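Putative agmatinase (Clostridium difficile, PDB 3LHL) probably hydrolyses agmatine to putrescine and urea as a manganese-dependent member of the arginase family. Local coordinates at residues P46-D51 / C271-D276; G19-R24 / N135-V140. All blocks are in the same frame, centred on the assembly; numbering follows the deposited sequence.

Contact 1. Residues P46-D51 / C271-D276; sequences PFLDLD and CLIISD
The loop and short strand of 46-51 run past one side of helix 258-278, the CA atoms of Leu-50 and Leu-272 coming within 6.4 Å and those of Leu-48 and Ile-273 within 8.2 Å. Leu-50 and Leu-272 do most of the packing: their side chains lie alongside each other and run in opposing directions, with CB of Leu-50 4.0 Å from CD2 of Leu-272. The same CD2 of Leu-272 reaches on to the carbonyl carbon of Asp-51, 3.4 Å away, while its CD1 lies against Leu-50 O. Leu-48 meets Ile-273 at about a right angle, with CD1 of Ile-273 set against both methyls of Leu-48; the 3.2 Å between Leu-48 CD1 and Ile-273 CD1 is too short to trust in detail. Leu-50 CD2 also touches Asp-276 OD1 at 4.1 Å; that oxygen is hydrogen-bonded to Tyr-55 OH. Phe-231 and Ile-234 of helix 229-235 extend the apolar patch around Leu-48 and Ile-273. Asp-49 and Leu-50 form a G1 beta bulge opposite Ser-45. The beta hairpin of strands 44-45 and 50-51 thereby lies, bulge included, beside the C-terminal helix 258-278 of the arginase-type alpha/beta fold.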
loop_
_atom_site.group_PDB
_atom_site.type_symbol
_atom_site.label_atom_id
_atom_site.label_comp_id
_atom_site.label_asym_id
_atom_site.label_seq_id
_atom_site.Cartn_x
_atom_site.Cartn_y
_atom_site.Cartn_z
ATOM N N PRO A 46 -1.183 -21.893 -1.006
ATOM C CA PRO A 46 -1.523 -22.940 -0.038
ATOM C C PRO A 46 -1.961 -22.356 1.302
ATOM O O PRO A 46 -2.750 -22.962 2.022
ATOM C CB PRO A 46 -0.236 -23.763 0.060
ATOM C CG PRO A 46 0.841 -22.764 -0.283
ATOM C CD PRO A 46 0.227 -21.993 -1.424
ATOM N N PHE A 47 -1.459 -21.166 1.623
ATOM C CA PHE A 47 -1.810 -20.496 2.874
ATOM C C PHE A 47 -3.276 -20.054 2.864
ATOM O O PHE A 47 -3.971 -20.176 3.865
ATOM C CB PHE A 47 -0.909 -19.272 3.087
ATOM C CG PHE A 47 -1.183 -18.521 4.366
ATOM C CD1 PHE A 47 -0.972 -19.122 5.604
ATOM C CD2 PHE A 47 -1.634 -17.200 4.332
ATOM C CE1 PHE A 47 -1.206 -18.418 6.799
ATOM C CE2 PHE A 47 -1.871 -16.483 5.519
ATOM C CZ PHE A 47 -1.656 -17.095 6.753
ATOM N N LEU A 48 -3.745 -19.546 1.731
ATOM C CA LEU A 48 -5.125 -19.081 1.627
ATOM C C LEU A 48 -6.043 -20.082 0.927
ATOM O O LEU A 48 -7.266 -19.973 1.011
ATOM C CB LEU A 48 -5.171 -17.747 0.866
ATOM C CG LEU A 48 -4.384 -16.577 1.467
ATOM C CD1 LEU A 48 -4.173 -15.513 0.402
ATOM C CD2 LEU A 48 -5.112 -16.012 2.678
ATOM N N ASP A 49 -5.441 -21.049 0.237
ATOM C CA ASP A 49 -6.179 -22.058 -0.517
ATOM C C ASP A 49 -7.052 -21.369 -1.564
ATOM O O ASP A 49 -8.249 -21.633 -1.678
ATOM C CB ASP A 49 -7.035 -22.928 0.415
ATOM C CG ASP A 49 -7.741 -24.057 -0.327
ATOM O OD1 ASP A 49 -7.202 -24.521 -1.357
ATOM O OD2 ASP A 49 -8.827 -24.487 0.122
ATOM N N LEU A 50 -6.429 -20.471 -2.317
ATOM C CA LEU A 50 -7.089 -19.726 -3.383
ATOM C C LEU A 50 -6.130 -19.753 -4.562
ATOM O O LEU A 50 -4.924 -19.896 -4.370
ATOM C CB LEU A 50 -7.346 -18.283 -2.946
ATOM C CG LEU A 50 -8.330 -18.071 -1.785
ATOM C CD1 LEU A 50 -8.348 -16.599 -1.389
ATOM C CD2 LEU A 50 -9.725 -18.534 -2.194
ATOM N N ASP A 51 -6.653 -19.613 -5.776
ATOM C CA ASP A 51 -5.815 -19.649 -6.971
ATOM C C ASP A 51 -6.134 -18.472 -7.890
ATOM O O ASP A 51 -7.294 -18.252 -8.243
ATOM C CB ASP A 51 -6.055 -20.963 -7.729
ATOM C CG ASP A 51 -4.916 -21.320 -8.674
ATOM O OD1 ASP A 51 -4.535 -20.488 -9.523
ATOM O OD2 ASP A 51 -4.401 -22.451 -8.569
ATOM N N CYS A 271 -4.280 -9.912 -4.168
ATOM C CA CYS A 271 -5.188 -10.028 -5.302
ATOM C C CYS A 271 -6.199 -11.122 -4.987
ATOM O O CYS A 271 -7.399 -10.953 -5.189
ATOM C CB CYS A 271 -4.426 -10.386 -6.582
ATOM S SG CYS A 271 -3.516 -9.017 -7.342
ATOM N N LEU A 272 -5.706 -12.250 -4.487
ATOM C CA LEU A 272 -6.578 -13.361 -4.146
ATOM C C LEU A 272 -7.635 -12.923 -3.135
ATOM O O LEU A 272 -8.835 -13.090 -3.355
ATOM C CB LEU A 272 -5.750 -14.518 -3.584
ATOM C CG LEU A 272 -4.868 -15.214 -4.626
ATOM C CD1 LEU A 272 -3.958 -16.229 -3.958
ATOM C CD2 LEU A 272 -5.756 -15.885 -5.667
ATOM N N ILE A 273 -7.180 -12.341 -2.035
ATOM C CA ILE A 273 -8.067 -11.874 -0.981
ATOM C C ILE A 273 -9.157 -10.927 -1.482
ATOM O O ILE A 273 -10.334 -11.111 -1.182
ATOM C CB ILE A 273 -7.236 -11.196 0.142
ATOM C CG1 ILE A 273 -7.150 -12.142 1.333
ATOM C CG2 ILE A 273 -7.823 -9.852 0.539
ATOM C CD1 ILE A 273 -6.605 -13.492 0.975
ATOM N N ILE A 274 -8.761 -9.919 -2.249
ATOM C CA ILE A 274 -9.713 -8.949 -2.767
ATOM C C ILE A 274 -10.613 -9.580 -3.828
ATOM O O ILE A 274 -11.833 -9.409 -3.797
ATOM C CB ILE A 274 -8.977 -7.721 -3.369
ATOM C CG1 ILE A 274 -8.116 -7.058 -2.294
ATOM C CG2 ILE A 274 -9.983 -6.712 -3.909
ATOM C CD1 ILE A 274 -7.210 -5.972 -2.823
ATOM N N SER A 275 -10.011 -10.319 -4.753
ATOM C CA SER A 275 -10.770 -10.962 -5.821
ATOM C C SER A 275 -11.835 -11.907 -5.284
ATOM O O SER A 275 -12.944 -11.972 -5.820
ATOM C CB SER A 275 -9.833 -11.730 -6.751
ATOM O OG SER A 275 -8.981 -10.839 -7.444
ATOM N N ASP A 276 -11.504 -12.630 -4.220
ATOM C CA ASP A 276 -12.446 -13.572 -3.637
ATOM C C ASP A 276 -13.654 -12.878 -3.024
ATOM O O ASP A 276 -14.777 -13.367 -3.142
ATOM C CB ASP A 276 -11.762 -14.436 -2.577
ATOM C CG ASP A 276 -12.665 -15.543 -2.065
ATOM O OD1 ASP A 276 -13.098 -16.373 -2.887
ATOM O OD2 ASP A 276 -12.948 -15.582 -0.848
#

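Contact 2. Residues G19-R24 / N135-V140; sequences GTTSNR and NSHATV. With PO4 (phosphate ion), chain F.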
loop_
_atom_site.group_PDB
_atom_site.type_symbol
_atom_site.label_atom_id
_atom_site.label_comp_id
_atom_site.label_asym_id
_atom_site.label_seq_id
_atom_site.Cartn_x
_atom_site.Cartn_y
_atom_site.Cartn_z
ATOM N N GLY A 19 10.002 10.475 -7.413
ATOM C CA GLY A 19 10.379 11.873 -7.516
ATOM C C GLY A 19 10.654 12.673 -6.252
ATOM O O GLY A 19 11.400 13.652 -6.319
ATOM N N THR A 20 10.076 12.299 -5.111
ATOM C CA THR A 20 10.340 13.058 -3.891
ATOM C C THR A 20 11.324 12.364 -2.956
ATOM O O THR A 20 11.499 12.786 -1.814
ATOM C CB THR A 20 9.041 13.383 -3.111
ATOM O OG1 THR A 20 8.625 12.241 -2.356
ATOM C CG2 THR A 20 7.923 13.786 -4.071
ATOM N N THR A 21 11.967 11.306 -3.447
ATOM C CA THR A 21 12.955 10.565 -2.662
ATOM C C THR A 21 14.332 11.062 -3.086
ATOM O O THR A 21 14.691 10.960 -4.255
ATOM C CB THR A 21 12.871 9.051 -2.932
ATOM O OG1 THR A 21 11.525 8.598 -2.728
ATOM C CG2 THR A 21 13.807 8.292 -1.997
ATOM N N SER A 22 15.106 11.577 -2.136
ATOM C CA SER A 22 16.424 12.126 -2.449
ATOM C C SER A 22 17.637 11.205 -2.318
ATOM O O SER A 22 18.318 10.920 -3.308
ATOM C CB SER A 22 16.668 13.381 -1.604
ATOM O OG SER A 22 15.602 14.305 -1.752
ATOM N N ASN A 23 17.919 10.746 -1.101
ATOM C CA ASN A 23 19.084 9.897 -0.882
ATOM C C ASN A 23 18.957 8.436 -1.290
ATOM O O ASN A 23 19.969 7.782 -1.546
ATOM C CB ASN A 23 19.514 9.954 0.585
ATOM C CG ASN A 23 19.885 11.353 1.027
ATOM O OD1 ASN A 23 20.544 12.092 0.293
ATOM N ND2 ASN A 23 19.468 11.724 2.234
ATOM N N ARG A 24 17.731 7.929 -1.379
ATOM C CA ARG A 24 17.532 6.521 -1.708
ATOM C C ARG A 24 16.586 6.251 -2.872
ATOM O O ARG A 24 15.563 5.579 -2.716
ATOM C CB ARG A 24 17.038 5.794 -0.457
ATOM C CG ARG A 24 18.018 5.874 0.705
ATOM C CD ARG A 24 19.066 4.773 0.609
ATOM N NE ARG A 24 18.507 3.495 1.044
ATOM C CZ ARG A 24 19.190 2.361 1.127
ATOM N NH1 ARG A 24 20.471 2.335 0.791
ATOM N NH2 ARG A 24 18.601 1.262 1.585
ATOM N N ASN A 135 4.311 17.656 0.089
ATOM C CA ASN A 135 3.997 16.416 -0.601
ATOM C C ASN A 135 5.257 15.585 -0.742
ATOM O O ASN A 135 6.096 15.837 -1.606
ATOM C CB ASN A 135 3.387 16.713 -1.972
ATOM C CG ASN A 135 2.059 17.438 -1.863
ATOM O OD1 ASN A 135 1.154 16.986 -1.161
ATOM N ND2 ASN A 135 1.934 18.567 -2.550
ATOM N N SER A 136 5.374 14.594 0.134
ATOM C CA SER A 136 6.520 13.700 0.176
ATOM C C SER A 136 6.047 12.322 0.609
ATOM O O SER A 136 4.926 12.168 1.103
ATOM C CB SER A 136 7.539 14.236 1.186
ATOM O OG SER A 136 8.496 13.255 1.538
ATOM N N HIS A 137 6.896 11.316 0.429
ATOM C CA HIS A 137 6.529 9.969 0.845
ATOM C C HIS A 137 6.395 9.931 2.370
ATOM O O HIS A 137 5.657 9.111 2.916
ATOM C CB HIS A 137 7.593 8.953 0.395
ATOM C CG HIS A 137 8.983 9.275 0.854
ATOM N ND1 HIS A 137 9.825 10.113 0.153
ATOM C CD2 HIS A 137 9.684 8.861 1.938
ATOM C CE1 HIS A 137 10.985 10.199 0.783
ATOM N NE2 HIS A 137 10.926 9.450 1.869
ATOM N N ALA A 138 7.097 10.843 3.042
ATOM C CA ALA A 138 7.102 10.918 4.506
ATOM C C ALA A 138 5.975 11.735 5.142
ATOM O O ALA A 138 5.881 11.815 6.371
ATOM C CB ALA A 138 8.445 11.461 4.981
ATOM N N THR A 139 5.124 12.340 4.318
ATOM C CA THR A 139 4.022 13.144 4.836
ATOM C C THR A 139 2.687 12.642 4.303
ATOM O O THR A 139 1.645 13.221 4.601
ATOM C CB THR A 139 4.145 14.619 4.400
ATOM O OG1 THR A 139 3.903 14.706 2.991
ATOM C CG2 THR A 139 5.544 15.174 4.702
ATOM N N VAL A 140 2.717 11.565 3.523
ATOM C CA VAL A 140 1.501 11.042 2.910
ATOM C C VAL A 140 0.301 10.828 3.843
ATOM O O VAL A 140 -0.821 11.198 3.497
ATOM C CB VAL A 140 1.788 9.724 2.118
ATOM C CG1 VAL A 140 2.115 8.575 3.075
ATOM C CG2 VAL A 140 0.593 9.381 1.238
HETATM P P PO4 F . 15.170 10.475 1.314
HETATM O O1 PO4 F . 14.837 10.299 2.751
HETATM O O2 PO4 F . 13.967 10.936 0.576
HETATM O O3 PO4 F . 16.250 11.487 1.176
HETATM O O4 PO4 F . 15.631 9.176 0.751
HETATM O O HOH W 1 10.287 14.721 -0.142
#
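With chi1 of 80°, Thr-20 holds OG1 between its backbone N and carbonyl carbon and presents it to His-137, whose own chi1 of 55° swings the imidazole back toward the 19-24 loop. OG1 of Thr-20 lies 3.5 Å from His-137 ND1, at the ring edge, and also takes a weak, bent hydrogen bond from the backbone N of His-137. Its stronger partner is Glu-97, which binds Thr-20 OG1 through OE2 and Thr-21 OG1 through OE1, tying the threonines together. The methyl CG2 of Thr-20 rests on Asn-135 O at 3.7 Å. These loops follow strands 10-15 and 115-120 of the parallel sheet in the arginase fold, and the His-137 side chain lies about 4 Å from a bound manganese and from the side chains of the metal ligand His-98 and of Glu-248, a manganese ligand whose ion is not bound to this chain in the model. Ser-136 OG lies above one face of the imidazole, toward its rim, and accepts from Ala-138 N in an ST turn; a water bridges this hydroxyl to Thr-20 O. Beyond the ring edge sits a phosphate, probably from the crystallisation liquor, its O2 3.1 Å from His-137 CE1. Successive backbone N-H groups hold it, as does Tyr-130 OH: Ser-22 N reaches O2 at 3.0 Å, Asn-23 N gives O3 a nearly straight bond (178°), and Arg-24 N adds a weak one to O4.

How the contacts relate
Contacts 1 and 2 lie on opposite sides of the chain's centre, their own centres 32 Å apart and their nearest atoms about 18 Å apart, so neither touches the other. Their segments alternate along the sequence: 19-24 comes first, then 46-51, 135-140 and 271-276, and the sequence spans of the two contacts interleave, neither lying within the other. Contact 2 belongs to the metal-site side, beside the manganese ions bound by His-98, Asp-121, His-123, Asp-125, Asp-202 and Asp-204; contact 1 lies away from those sites. Strand 10-15 relates them through the fold: its Leu-10 packs on helix 258-278, which carries 271-276, and the loop after the strand carries 19-24.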